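Local coordinates for protein Kif13b (Mus musculus, PDB 5B64) that is a kinesin-family motor protein, expected to move along microtubules, whose segment here folds into helices and a small antiparallel sheet and binds another protein chain, at residues R92-E97 and K113-F118. Sequence-based numbering, arbitrary orientation.
Sequences RDLYQE and KRADPF
Leu94 alone carries the helical side of this contact, its forked end directed at the chain that leaves helix 106-114. With CG set anti to the backbone N (chi1 -168°), the isobutyl group extends from helix 81-100 and presents both methyls to Ala115: CD1 lies 3.9 Å and CD2 3.8 Å from Ala115 CB, so the fork straddles a single methyl. CD2 also lies 3.8 Å from Pro117 CD, on the pyrrolidine ring, reaches the Phe118 ring obliquely, 4.3 Å from CE1, and comes within 3.6 Å of Ala115 O, a carbonyl oxygen hydrogen-bonded to Lys37 NZ. No hydrogen bond crosses between the segments; the side-chain pairs are apolar, and 134 Å² is buried in all.

Ala115, Pro117 and Phe118 converge on the one leucine. Ala115 is the first to leave helical backbone angles (psi 111°), while the Asp116 side chain leaves the backbone away from helix 81-100 and closes an Asx turn: Phe118 N donates to Asp116 OD1 at 3.1 Å, on the anti side, 27° out of the carboxylate plane. Within this turn Pro117 CG lies over one face of the Phe118 ring, displaced toward its rim.

Leu35 also touches Leu94, and Ile31 and Ala32 of helix 9-34 pack on Phe118. With Asp116 salt-bridged to Arg71 and the Phe118 carbonyl oxygen hydrogen-bonded to the Tyr41 hydroxyl, segment 113-118 bridges helices 81-100 and 9-34 to strands 64-71 and 40-46.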
ATOM      1  N   ARG B  92      -9.008  -7.731 -11.203  1.00 64.77           N
ATOM      2  CA  ARG B  92      -9.101  -7.213 -12.572  1.00 64.59           C
ATOM      3  C   ARG B  92      -9.449  -5.725 -12.637  1.00 63.19           C
ATOM      4  O   ARG B  92      -8.790  -4.974 -13.350  1.00 64.04           O
ATOM      5  CB  ARG B  92     -10.114  -8.016 -13.385  1.00 60.33           C
ATOM      6  CG  ARG B  92      -9.712  -9.463 -13.573  1.00 57.04           C
ATOM      7  CD  ARG B  92     -10.779 -10.243 -14.316  1.00 60.48           C
ATOM      8  NE  ARG B  92     -10.469 -11.669 -14.345  1.00 60.94           N
ATOM      9  CZ  ARG B  92     -11.309 -12.633 -13.995  1.00 62.92           C
ATOM     10  NH1 ARG B  92     -12.543 -12.343 -13.595  1.00 63.04           N
ATOM     11  NH2 ARG B  92     -10.914 -13.897 -14.059  1.00 66.51           N
ATOM     12  N   ASP B  93     -10.475  -5.316 -11.890  1.00 64.45           N
ATOM     13  CA  ASP B  93     -10.844  -3.902 -11.745  1.00 62.82           C
ATOM     14  C   ASP B  93      -9.694  -3.049 -11.273  1.00 67.11           C
ATOM     15  O   ASP B  93      -9.395  -2.026 -11.894  1.00 73.16           O
ATOM     16  CB  ASP B  93     -11.984  -3.721 -10.750  1.00 60.32           C
ATOM     17  CG  ASP B  93     -13.327  -4.142 -11.316  1.00 79.76           C
ATOM     18  OD1 ASP B  93     -13.391  -4.447 -12.531  1.00 83.02           O
ATOM     19  OD2 ASP B  93     -14.319  -4.165 -10.544  1.00 87.59           O
ATOM     20  N   LEU B  94      -9.060  -3.467 -10.174  1.00 58.20           N
ATOM     21  CA  LEU B  94      -7.978  -2.689  -9.563  1.00 60.82           C
ATOM     22  C   LEU B  94      -6.800  -2.582 -10.531  1.00 66.94           C
ATOM     23  O   LEU B  94      -6.178  -1.526 -10.684  1.00 67.04           O
ATOM     24  CB  LEU B  94      -7.517  -3.332  -8.262  1.00 56.60           C
ATOM     25  CG  LEU B  94      -6.598  -2.476  -7.384  1.00 59.72           C
ATOM     26  CD1 LEU B  94      -7.296  -1.186  -6.945  1.00 52.66           C
ATOM     27  CD2 LEU B  94      -6.093  -3.263  -6.159  1.00 60.03           C
ATOM     28  N   TYR B  95      -6.532  -3.690 -11.206  1.00 61.60           N
ATOM     29  CA  TYR B  95      -5.479  -3.745 -12.198  1.00 63.47           C
ATOM     30  C   TYR B  95      -5.708  -2.765 -13.354  1.00 65.25           C
ATOM     31  O   TYR B  95      -4.807  -2.017 -13.735  1.00 63.29           O
ATOM     32  CB  TYR B  95      -5.370  -5.168 -12.737  1.00 58.45           C
ATOM     33  CG  TYR B  95      -4.252  -5.333 -13.713  1.00 60.17           C
ATOM     34  CD1 TYR B  95      -2.940  -5.491 -13.274  1.00 59.57           C
ATOM     35  CD2 TYR B  95      -4.496  -5.327 -15.084  1.00 65.22           C
ATOM     36  CE1 TYR B  95      -1.895  -5.658 -14.183  1.00 62.20           C
ATOM     37  CE2 TYR B  95      -3.455  -5.476 -15.999  1.00 67.28           C
ATOM     38  CZ  TYR B  95      -2.158  -5.642 -15.540  1.00 67.57           C
ATOM     39  OH  TYR B  95      -1.127  -5.795 -16.447  1.00 78.19           O
ATOM     40  N   GLN B  96      -6.910  -2.782 -13.919  1.00 62.81           N
ATOM     41  CA  GLN B  96      -7.214  -1.917 -15.048  1.00 63.43           C
ATOM     42  C   GLN B  96      -7.215  -0.471 -14.577  1.00 64.49           C
ATOM     43  O   GLN B  96      -6.817   0.428 -15.305  1.00 67.52           O
ATOM     44  CB  GLN B  96      -8.556  -2.285 -15.668  1.00 52.75           C
ATOM     45  CG  GLN B  96      -8.923  -1.426 -16.847  1.00 75.97           C
ATOM     46  CD  GLN B  96     -10.284  -1.789 -17.428  1.00 87.32           C
ATOM     47  OE1 GLN B  96     -11.249  -2.026 -16.691  1.00 90.61           O
ATOM     48  NE2 GLN B  96     -10.365  -1.840 -18.754  1.00 93.04           N
ATOM     49  N   GLU B  97      -7.648  -0.255 -13.341  1.00 64.69           N
ATOM     50  CA  GLU B  97      -7.598   1.073 -12.758  1.00 66.20           C
ATOM     51  C   GLU B  97      -6.144   1.548 -12.635  1.00 70.96           C
ATOM     52  O   GLU B  97      -5.831   2.704 -12.912  1.00 74.63           O
ATOM     53  CB  GLU B  97      -8.295   1.103 -11.394  1.00 57.75           C
ATOM     54  CG  GLU B  97      -8.734   2.495 -11.006  1.00 61.69           C
ATOM     55  CD  GLU B  97      -9.171   2.626  -9.550  1.00 66.73           C
ATOM     56  OE1 GLU B  97      -9.382   3.785  -9.090  1.00 74.26           O
ATOM     57  OE2 GLU B  97      -9.300   1.585  -8.874  1.00 55.08           O
ATOM     58  N   LYS B 113      -1.547   1.523  -2.756  1.00 68.25           N
ATOM     59  CA  LYS B 113      -0.780   0.821  -1.731  1.00 67.27           C
ATOM     60  C   LYS B 113      -1.716   0.077  -0.776  1.00 63.87           C
ATOM     61  O   LYS B 113      -1.459  -1.066  -0.402  1.00 60.22           O
ATOM     62  CB  LYS B 113       0.126   1.776  -0.940  1.00 68.87           C
ATOM     63  CG  LYS B 113       0.886   1.063   0.196  1.00 79.33           C
ATOM     64  CD  LYS B 113       1.563   2.036   1.168  1.00 89.45           C
ATOM     65  CE  LYS B 113       0.992   1.951   2.604  1.00 93.79           C
ATOM     66  NZ  LYS B 113       1.623   0.914   3.509  1.00 93.44           N
ATOM     67  N   ARG B 114      -2.803   0.738  -0.389  1.00 58.74           N
ATOM     68  CA  ARG B 114      -3.694   0.213   0.623  1.00 49.52           C
ATOM     69  C   ARG B 114      -4.713  -0.784   0.077  1.00 60.60           C
ATOM     70  O   ARG B 114      -5.261  -1.572   0.843  1.00 72.71           O
ATOM     71  CB  ARG B 114      -4.403   1.361   1.356  1.00 43.93           C
ATOM     72  CG  ARG B 114      -3.465   2.258   2.088  1.00 49.51           C
ATOM     73  CD  ARG B 114      -4.176   3.233   2.981  1.00 57.73           C
ATOM     74  NE  ARG B 114      -4.616   2.667   4.260  1.00 58.95           N
ATOM     75  CZ  ARG B 114      -3.825   2.456   5.311  1.00 59.20           C
ATOM     76  NH1 ARG B 114      -2.515   2.715   5.246  1.00 47.89           N
ATOM     77  NH2 ARG B 114      -4.345   1.966   6.432  1.00 63.45           N
ATOM     78  N   ALA B 115      -4.973  -0.759  -1.230  1.00 67.17           N
ATOM     79  CA  ALA B 115      -6.021  -1.603  -1.787  1.00 68.99           C
ATOM     80  C   ALA B 115      -5.546  -3.044  -1.946  1.00 76.14           C
ATOM     81  O   ALA B 115      -4.709  -3.346  -2.802  1.00 80.83           O
ATOM     82  CB  ALA B 115      -6.559  -1.031  -3.124  1.00 49.39           C
ATOM     83  N   ASP B 116      -6.106  -3.933  -1.128  1.00 74.00           N
ATOM     84  CA  ASP B 116      -5.641  -5.314  -1.057  1.00 66.31           C
ATOM     85  C   ASP B 116      -6.760  -6.358  -1.100  1.00 67.67           C
ATOM     86  O   ASP B 116      -7.139  -6.926  -0.072  1.00 72.04           O
ATOM     87  CB  ASP B 116      -4.827  -5.503   0.214  1.00 67.19           C
ATOM     88  CG  ASP B 116      -3.986  -6.742   0.175  1.00 72.70           C
ATOM     89  OD1 ASP B 116      -4.162  -7.540  -0.767  1.00 70.58           O
ATOM     90  OD2 ASP B 116      -3.143  -6.926   1.087  1.00 75.88           O
ATOM     91  N   PRO B 117      -7.289  -6.625  -2.297  1.00 67.59           N
ATOM     92  CA  PRO B 117      -8.290  -7.691  -2.424  1.00 66.64           C
ATOM     93  C   PRO B 117      -7.620  -9.071  -2.488  1.00 65.86           C
ATOM     94  O   PRO B 117      -8.299 -10.087  -2.705  1.00 68.80           O
ATOM     95  CB  PRO B 117      -8.973  -7.359  -3.760  1.00 58.72           C
ATOM     96  CG  PRO B 117      -7.883  -6.669  -4.565  1.00 54.48           C
ATOM     97  CD  PRO B 117      -7.036  -5.917  -3.572  1.00 60.40           C
ATOM     98  N   PHE B 118      -6.301  -9.103  -2.301  1.00 57.03           N
ATOM     99  CA  PHE B 118      -5.524 -10.320  -2.542  1.00 61.51           C
ATOM    100  C   PHE B 118      -5.377 -11.192  -1.286  1.00 64.89           C
ATOM    101  O   PHE B 118      -5.172 -12.411  -1.370  1.00 63.91           O
ATOM    102  CB  PHE B 118      -4.139  -9.989  -3.123  1.00 60.21           C
ATOM    103  CG  PHE B 118      -4.179  -9.156  -4.383  1.00 68.17           C
ATOM    104  CD1 PHE B 118      -3.972  -7.772  -4.328  1.00 68.89           C
ATOM    105  CD2 PHE B 118      -4.418  -9.750  -5.631  1.00 66.47           C
ATOM    106  CE1 PHE B 118      -4.012  -6.998  -5.491  1.00 66.55           C
ATOM    107  CE2 PHE B 118      -4.459  -8.972  -6.800  1.00 58.48           C
ATOM    108  CZ  PHE B 118      -4.251  -7.604  -6.728  1.00 60.93           C
TER